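Local structure of BWI-1=PROTEASE inhibitor/trypsin inhibitor (3RDY) at residues Q13-Q18 and N39-A44; I45-G50 and W63-E68; Q18-L23 and K33-E38. The protein inhibits trypsin and, like other potato type I serine protease inhibitors, probably does so by presenting an exposed loop to the protease active site. One frame throughout, in Å; residues are numbered along the deposited sequence.

In the fold
The three contacts of this small inhibitor, built on one helix and a two-stranded parallel sheet, differ in chemistry. Interaction 3, the most buried of the three, sets an indole and a leucine against helix 28-38; it combines apolar packing with one polar bond. Interactions 1 and 2 lie nearer the surface, on opposite sides of the chain's centre. In interaction 1 an asparagine and two waters tie loop to turn, almost without apolar contact, whereas interaction 2 is a regular strand pair with side chains on both faces. Strand 43-48 serves both of these, and Lys17 of interaction 1 reaches two glutamates of interaction 3.

Interaction 1 (Q13-Q18 and N39-A44); sequences QCSGKQ and NEDVRA
Asn39 ND2 has three acceptors around its two hydrogens: Lys17 O, Ser15 O and water 1. The shortest of these bonds goes to Lys17 O at 2.9 Å, with an N-H...O angle of 161° and the oxygen lying almost in the amide plane. A weak bond reaches Ser15 O at 3.3 Å, and water 1 accepts from Asn39 ND2 while donating to Ser15 O at 2.9 Å. One amide nitrogen thus spans two carbonyls of the N-terminal loop, on both flanks of Gly16. With CG swung opposite the backbone N (chi1 -177°), the amide extends toward that loop. Its other end works within its own segment: Asn39 OD1 accepts from Asp41 N at 3.0 Å, closing an Asx turn over the type I turn from Asn39 to Val42. Bonded at both ends, the amide plane has little freedom to rotate, and it couples the turn after the helix to residues far earlier in the chain. Gly16 suits the tight approach, since a CB on it would press against Asn39 ND2 and, at these backbone angles, also against Ser15 O. Farther along, the link is looser. Water 2 accepts from Ser15 N at 3.0 Å and donates only weakly to Asp41 OD1, while Ser15 OG stands 3.2 Å from Asp41 OD1 at an angle too poor for a hydrogen bond. Two anchors tether the loop to other parts of the chain: Cys14 is joined to Cys59 by a disulfide, and the fully extended side chain of Lys17 carries its NZ away to salt bridges with Glu22 and Glu38. The asparagine stands just where helix 28-38 gives way to the turn, its side chain touching Trp20, and beyond it Val42 packs against Ile35 of the helix and Val62 of strand 61-66 as the chain enters strand 43-48.

Interaction 2 (I45-G50 and W63-E68); sequences IVLPEG and WVFVDE
Ile45 and Trp63 sit side by side in a parallel strand pair which, as in other potato type I inhibitors, probably carries the protease-binding loop between its two strands. The segments 45-48 and 63-66 cross at -34°. Trp63 supplies the bump on one face: the CE3-CZ3 side of its indole enters the notch between Ile45 and Leu47, with Trp63 CZ3 3.8 Å from Ile45 CD1 and Trp63 CE3 3.8 Å from Leu47 CD1. Replacing this indole by the methyl of an alanine would remove the bump, and the notch would probably be left unfilled, its two aliphatic tips without their common partner. On the other face Val46 forks. Its CG1, placed opposite the backbone N (chi1 -176°), meets Val66 CG1 at 3.7 Å, while Val46 CG2 leans on Val64 CB at 4.0 Å. This is the side of helix 28-38, where Val46 meets Ala32 and Val64 meets Ile35. Alternate backbone bonds lace the strands between the two faces, and Leu47 uses both its N and its O. Val66 CG2 nestles against Leu47 O at 3.4 Å, and Pro48 O approaches the edge of the Phe65 ring. The ladder ends with Glu49 N donating almost linearly, at 178°, to Val66 O 2.8 Å away.

Interaction 3 (Q18-L23 and K33-E38); sequences QEWPEL and KIIENE
Trp20 lays one face of its indole against Ile35 while the ring edge holds a polar bond. Its CB points toward the helix, and CG is turned opposite the carbonyl carbon (chi1 -71°), which presents the five-membered ring to Ile35. Ile35 CG1 sits over that ring, 3.7 Å from its centroid and 7° off the normal, a clear CH-pi contact. On the pyrrole edge, Trp20 CD1 comes within 3.2 Å of Glu38 OE1, and the neighbouring NE1 donates to the same oxygen at 2.8 Å. This bond is bent, 131° at the hydrogen, and reaches Glu38 OE1 on its anti side, tilted out of the carboxylate plane; the same oxygen also takes a salt bridge from Lys17 NZ. At the far end of the indole, CZ2 and CH2 both rest on Ile35 CG2. Leu23 adds a second apolar contact: its CD2 touches Ile35 CG1 at 3.6 Å and Ile34 CG2 at 4.0 Å. The carboxylates of Glu22 and Glu38 come near each other, but water 3 donates to Glu22 OE1 at 2.6 Å and to Glu38 OE2 at 2.7 Å, and Lys17 NZ pairs with Glu22 too, so their mutual repulsion is probably eased. Thus the loop before helix 28-38 folds back on the helix's last turns, with Trp20 also reaching Val62 of strand 61-66 and Val78 near the C-terminus, and Ile35 wedged between the indole and the sheet valines Val62 and Val64.

Interaction 1 (Q13-Q18 and N39-A44)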
# COMPACT_ATOMS: atom_id res chain seq x y z
N GLN A 13 -18.52 0.97 -0.39
CA GLN A 13 -17.78 1.61 -1.48
C GLN A 13 -16.80 2.63 -0.92
O GLN A 13 -17.17 3.52 -0.15
CB GLN A 13 -18.72 2.28 -2.49
N CYS A 14 -15.53 2.52 -1.30
CA CYS A 14 -14.51 3.39 -0.75
C CYS A 14 -14.46 4.69 -1.49
O CYS A 14 -14.82 4.74 -2.65
CB CYS A 14 -13.15 2.71 -0.88
SG CYS A 14 -13.18 1.10 -0.11
N SER A 15 -13.99 5.73 -0.81
CA SER A 15 -13.79 7.02 -1.45
C SER A 15 -12.30 7.32 -1.65
O SER A 15 -11.44 6.83 -0.91
CB SER A 15 -14.39 8.13 -0.58
OG SER A 15 -13.65 8.21 0.63
N GLY A 16 -12.02 8.12 -2.67
CA GLY A 16 -10.68 8.62 -2.88
C GLY A 16 -9.88 7.67 -3.74
O GLY A 16 -10.43 6.72 -4.28
N LYS A 17 -8.58 7.95 -3.88
CA LYS A 17 -7.72 7.18 -4.78
C LYS A 17 -7.59 5.75 -4.25
O LYS A 17 -7.38 5.56 -3.06
CB LYS A 17 -6.34 7.86 -4.88
CG LYS A 17 -5.34 7.12 -5.79
CD LYS A 17 -4.15 8.01 -6.08
CE LYS A 17 -3.14 7.35 -6.99
NZ LYS A 17 -1.98 8.27 -7.34
N GLN A 18 -7.72 4.76 -5.13
CA GLN A 18 -7.77 3.35 -4.70
C GLN A 18 -6.55 2.51 -5.06
O GLN A 18 -6.43 1.37 -4.59
CB GLN A 18 -9.01 2.67 -5.31
CG GLN A 18 -10.36 3.24 -4.82
CD GLN A 18 -10.51 3.13 -3.30
OE1 GLN A 18 -10.47 4.14 -2.60
NE2 GLN A 18 -10.67 1.92 -2.80
N ASN A 39 -4.54 9.87 -0.09
CA ASN A 39 -5.84 9.40 0.37
C ASN A 39 -5.84 9.47 1.88
O ASN A 39 -5.30 8.61 2.57
CB ASN A 39 -6.17 7.99 -0.15
CG ASN A 39 -7.56 7.51 0.27
OD1 ASN A 39 -8.08 7.95 1.29
ND2 ASN A 39 -8.13 6.59 -0.49
N GLU A 40 -6.45 10.53 2.39
CA GLU A 40 -6.45 10.83 3.81
C GLU A 40 -7.26 9.88 4.69
O GLU A 40 -7.24 9.99 5.92
CB GLU A 40 -6.91 12.29 4.01
CG GLU A 40 -6.03 13.31 3.29
N ASP A 41 -7.93 8.91 4.08
CA ASP A 41 -8.69 7.92 4.84
C ASP A 41 -7.93 6.64 5.16
O ASP A 41 -8.44 5.79 5.88
CB ASP A 41 -9.95 7.53 4.10
CG ASP A 41 -10.99 8.63 4.11
OD1 ASP A 41 -11.89 8.59 3.23
OD2 ASP A 41 -10.89 9.53 4.97
N VAL A 42 -6.73 6.48 4.63
CA VAL A 42 -6.08 5.19 4.74
C VAL A 42 -4.79 5.19 5.57
O VAL A 42 -4.15 6.23 5.79
CB VAL A 42 -5.78 4.60 3.34
CG1 VAL A 42 -7.01 4.66 2.47
CG2 VAL A 42 -4.60 5.35 2.69
N ARG A 43 -4.48 4.00 6.09
CA ARG A 43 -3.20 3.71 6.70
C ARG A 43 -2.45 2.74 5.80
O ARG A 43 -2.97 1.66 5.50
CB ARG A 43 -3.40 3.06 8.04
CG ARG A 43 -2.14 3.05 8.87
CD ARG A 43 -2.49 3.76 10.17
NE ARG A 43 -2.61 2.78 11.18
CZ ARG A 43 -3.24 2.90 12.34
NH1 ARG A 43 -3.87 4.02 12.74
NH2 ARG A 43 -3.21 1.85 13.11
N ALA A 44 -1.25 3.13 5.38
CA ALA A 44 -0.38 2.25 4.60
C ALA A 44 0.43 1.37 5.56
O ALA A 44 0.93 1.84 6.59
CB ALA A 44 0.55 3.09 3.73
O HOH W 1 -10.50 4.56 0.57
O HOH W 2 -13.04 5.56 2.03

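Interaction 2 (I45-G50 and W63-E68)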
# COMPACT_ATOMS: atom_id res chain seq x y z
N ILE A 45 0.56 0.09 5.24
CA ILE A 45 1.33 -0.79 6.09
C ILE A 45 2.35 -1.51 5.24
O ILE A 45 1.98 -2.26 4.33
CB ILE A 45 0.42 -1.83 6.78
CG1 ILE A 45 -0.69 -1.12 7.58
CG2 ILE A 45 1.27 -2.74 7.64
CD1 ILE A 45 -1.74 -2.06 8.22
N VAL A 46 3.63 -1.26 5.51
CA VAL A 46 4.71 -1.87 4.72
C VAL A 46 5.08 -3.24 5.28
O VAL A 46 5.41 -3.37 6.47
CB VAL A 46 5.94 -0.92 4.70
CG1 VAL A 46 7.07 -1.47 3.81
CG2 VAL A 46 5.50 0.47 4.20
N LEU A 47 5.01 -4.26 4.43
CA LEU A 47 5.27 -5.66 4.82
C LEU A 47 6.08 -6.33 3.73
O LEU A 47 5.96 -5.97 2.56
CB LEU A 47 3.96 -6.47 4.89
CG LEU A 47 2.81 -6.21 5.84
CD1 LEU A 47 1.83 -7.35 5.72
CD2 LEU A 47 3.33 -6.08 7.26
N PRO A 48 6.84 -7.38 4.09
CA PRO A 48 7.50 -8.15 3.02
C PRO A 48 6.52 -8.79 2.04
O PRO A 48 5.48 -9.30 2.43
CB PRO A 48 8.26 -9.23 3.80
CG PRO A 48 8.53 -8.58 5.14
CD PRO A 48 7.28 -7.79 5.43
N GLU A 49 6.87 -8.75 0.75
CA GLU A 49 6.18 -9.51 -0.29
C GLU A 49 5.86 -10.92 0.21
O GLU A 49 6.69 -11.58 0.81
CB GLU A 49 7.08 -9.60 -1.51
CG GLU A 49 6.40 -10.10 -2.77
CD GLU A 49 7.42 -10.38 -3.89
OE1 GLU A 49 8.65 -10.32 -3.61
OE2 GLU A 49 6.99 -10.65 -5.03
N GLY A 50 4.63 -11.37 -0.02
CA GLY A 50 4.28 -12.73 0.35
C GLY A 50 3.74 -12.88 1.76
O GLY A 50 3.29 -13.97 2.10
N TRP A 63 -2.05 -2.28 1.96
CA TRP A 63 -0.84 -3.11 2.14
C TRP A 63 0.20 -2.64 1.14
O TRP A 63 -0.10 -2.45 -0.04
CB TRP A 63 -1.12 -4.59 1.87
CG TRP A 63 -2.16 -5.21 2.76
CD1 TRP A 63 -3.37 -5.72 2.37
CD2 TRP A 63 -2.09 -5.37 4.18
NE1 TRP A 63 -4.05 -6.19 3.47
CE2 TRP A 63 -3.29 -6.00 4.59
CE3 TRP A 63 -1.11 -5.06 5.14
CZ2 TRP A 63 -3.55 -6.31 5.93
CZ3 TRP A 63 -1.38 -5.37 6.47
CH2 TRP A 63 -2.58 -6.00 6.85
N VAL A 64 1.43 -2.49 1.61
CA VAL A 64 2.54 -2.05 0.78
C VAL A 64 3.61 -3.14 0.81
O VAL A 64 4.39 -3.22 1.76
CB VAL A 64 3.08 -0.65 1.25
CG1 VAL A 64 4.31 -0.21 0.46
CG2 VAL A 64 1.96 0.41 1.14
N PHE A 65 3.60 -3.99 -0.21
CA PHE A 65 4.45 -5.18 -0.21
C PHE A 65 5.80 -4.88 -0.84
O PHE A 65 5.86 -4.41 -1.98
CB PHE A 65 3.80 -6.31 -0.99
CG PHE A 65 2.60 -6.89 -0.32
CD1 PHE A 65 2.74 -7.61 0.86
CD2 PHE A 65 1.33 -6.73 -0.88
CE1 PHE A 65 1.62 -8.16 1.48
CE2 PHE A 65 0.22 -7.26 -0.27
CZ PHE A 65 0.37 -7.98 0.90
N VAL A 66 6.87 -5.18 -0.10
CA VAL A 66 8.22 -4.85 -0.55
C VAL A 66 9.12 -6.08 -0.70
O VAL A 66 8.94 -7.10 -0.02
CB VAL A 66 8.88 -3.81 0.41
CG1 VAL A 66 8.12 -2.45 0.35
CG2 VAL A 66 8.92 -4.36 1.85
N ASP A 67 10.11 -5.96 -1.57
CA ASP A 67 11.10 -7.03 -1.73
C ASP A 67 12.16 -6.95 -0.63
O ASP A 67 12.06 -6.12 0.29
CB ASP A 67 11.74 -6.99 -3.13
CG ASP A 67 12.54 -5.71 -3.38
OD1 ASP A 67 12.95 -5.02 -2.42
OD2 ASP A 67 12.77 -5.38 -4.55
N GLU A 68 13.18 -7.80 -0.73
CA GLU A 68 14.15 -7.88 0.36
C GLU A 68 15.02 -6.63 0.46
O GLU A 68 15.66 -6.40 1.49
CB GLU A 68 15.00 -9.16 0.26
CG GLU A 68 14.27 -10.40 0.77

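Interaction 3 (Q18-L23 and K33-E38)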
# COMPACT_ATOMS: atom_id res chain seq x y z
N GLN A 18 -7.72 4.76 -5.13
CA GLN A 18 -7.77 3.35 -4.70
C GLN A 18 -6.55 2.51 -5.06
O GLN A 18 -6.43 1.37 -4.59
CB GLN A 18 -9.01 2.67 -5.31
CG GLN A 18 -10.36 3.24 -4.82
CD GLN A 18 -10.51 3.13 -3.30
OE1 GLN A 18 -10.47 4.14 -2.60
NE2 GLN A 18 -10.67 1.92 -2.80
N GLU A 19 -5.68 3.01 -5.93
CA GLU A 19 -4.51 2.20 -6.33
C GLU A 19 -3.36 3.07 -6.79
O GLU A 19 -3.58 4.19 -7.29
CB GLU A 19 -4.89 1.21 -7.44
CG GLU A 19 -5.27 1.87 -8.74
CD GLU A 19 -6.65 2.50 -8.71
OE1 GLU A 19 -7.61 1.82 -8.27
OE2 GLU A 19 -6.76 3.67 -9.12
N TRP A 20 -2.15 2.55 -6.63
CA TRP A 20 -0.92 3.31 -6.84
C TRP A 20 0.09 2.50 -7.65
O TRP A 20 1.18 2.18 -7.15
CB TRP A 20 -0.29 3.66 -5.47
CG TRP A 20 -1.06 4.72 -4.68
CD1 TRP A 20 -0.81 6.08 -4.66
CD2 TRP A 20 -2.19 4.51 -3.81
NE1 TRP A 20 -1.71 6.71 -3.84
CE2 TRP A 20 -2.56 5.78 -3.30
CE3 TRP A 20 -2.92 3.38 -3.42
CZ2 TRP A 20 -3.63 5.96 -2.40
CZ3 TRP A 20 -3.98 3.55 -2.52
CH2 TRP A 20 -4.35 4.84 -2.05
N PRO A 21 -0.24 2.16 -8.91
CA PRO A 21 0.66 1.38 -9.76
C PRO A 21 2.00 2.13 -9.94
O PRO A 21 3.05 1.52 -10.10
CB PRO A 21 -0.12 1.29 -11.10
CG PRO A 21 -1.05 2.53 -11.06
CD PRO A 21 -1.49 2.52 -9.62
N GLU A 22 1.94 3.45 -9.90
CA GLU A 22 3.12 4.29 -10.08
C GLU A 22 4.15 4.14 -8.95
O GLU A 22 5.31 4.53 -9.11
CB GLU A 22 2.74 5.77 -10.27
CG GLU A 22 2.34 6.53 -9.00
CD GLU A 22 0.86 6.38 -8.63
OE1 GLU A 22 0.41 7.16 -7.77
OE2 GLU A 22 0.15 5.50 -9.18
N LEU A 23 3.72 3.59 -7.81
CA LEU A 23 4.64 3.43 -6.67
C LEU A 23 5.44 2.12 -6.66
O LEU A 23 6.28 1.91 -5.78
CB LEU A 23 3.89 3.62 -5.35
CG LEU A 23 3.85 5.05 -4.75
CD1 LEU A 23 4.21 6.21 -5.69
CD2 LEU A 23 2.59 5.33 -3.95
N LYS A 33 4.20 7.15 2.63
CA LYS A 33 3.95 8.56 2.89
C LYS A 33 3.11 9.20 1.78
O LYS A 33 2.20 9.98 2.07
CB LYS A 33 5.28 9.28 3.11
N ILE A 34 3.40 8.86 0.52
CA ILE A 34 2.64 9.36 -0.64
C ILE A 34 1.22 8.85 -0.61
O ILE A 34 0.27 9.57 -0.87
CB ILE A 34 3.35 8.98 -1.97
CG1 ILE A 34 4.67 9.77 -2.10
CG2 ILE A 34 2.45 9.23 -3.21
CD1 ILE A 34 5.59 9.29 -3.24
N ILE A 35 1.07 7.57 -0.30
CA ILE A 35 -0.24 6.96 -0.26
C ILE A 35 -1.13 7.69 0.76
O ILE A 35 -2.28 8.03 0.46
CB ILE A 35 -0.12 5.47 0.10
CG1 ILE A 35 0.42 4.70 -1.13
CG2 ILE A 35 -1.49 4.88 0.52
CD1 ILE A 35 1.04 3.35 -0.79
N GLU A 36 -0.58 7.92 1.95
CA GLU A 36 -1.34 8.52 3.05
C GLU A 36 -1.66 10.00 2.80
O GLU A 36 -2.70 10.50 3.22
CB GLU A 36 -0.63 8.30 4.38
CG GLU A 36 -0.75 6.84 4.87
CD GLU A 36 0.04 6.58 6.13
OE1 GLU A 36 0.68 7.53 6.64
OE2 GLU A 36 0.02 5.43 6.60
N ASN A 37 -0.77 10.69 2.08
CA ASN A 37 -1.01 12.05 1.63
C ASN A 37 -2.10 12.13 0.56
O ASN A 37 -2.90 13.07 0.55
CB ASN A 37 0.27 12.67 1.07
CG ASN A 37 1.21 13.17 2.16
OD1 ASN A 37 2.42 13.29 1.93
ND2 ASN A 37 0.66 13.46 3.34
N GLU A 38 -2.14 11.13 -0.33
CA GLU A 38 -3.04 11.16 -1.47
C GLU A 38 -4.43 10.66 -1.15
O GLU A 38 -5.38 10.97 -1.86
CB GLU A 38 -2.47 10.36 -2.64
CG GLU A 38 -1.19 11.01 -3.21
CD GLU A 38 -0.70 10.35 -4.48
OE1 GLU A 38 -1.19 9.26 -4.79
OE2 GLU A 38 0.16 10.95 -5.16
O HOH W 3 1.62 9.27 -6.75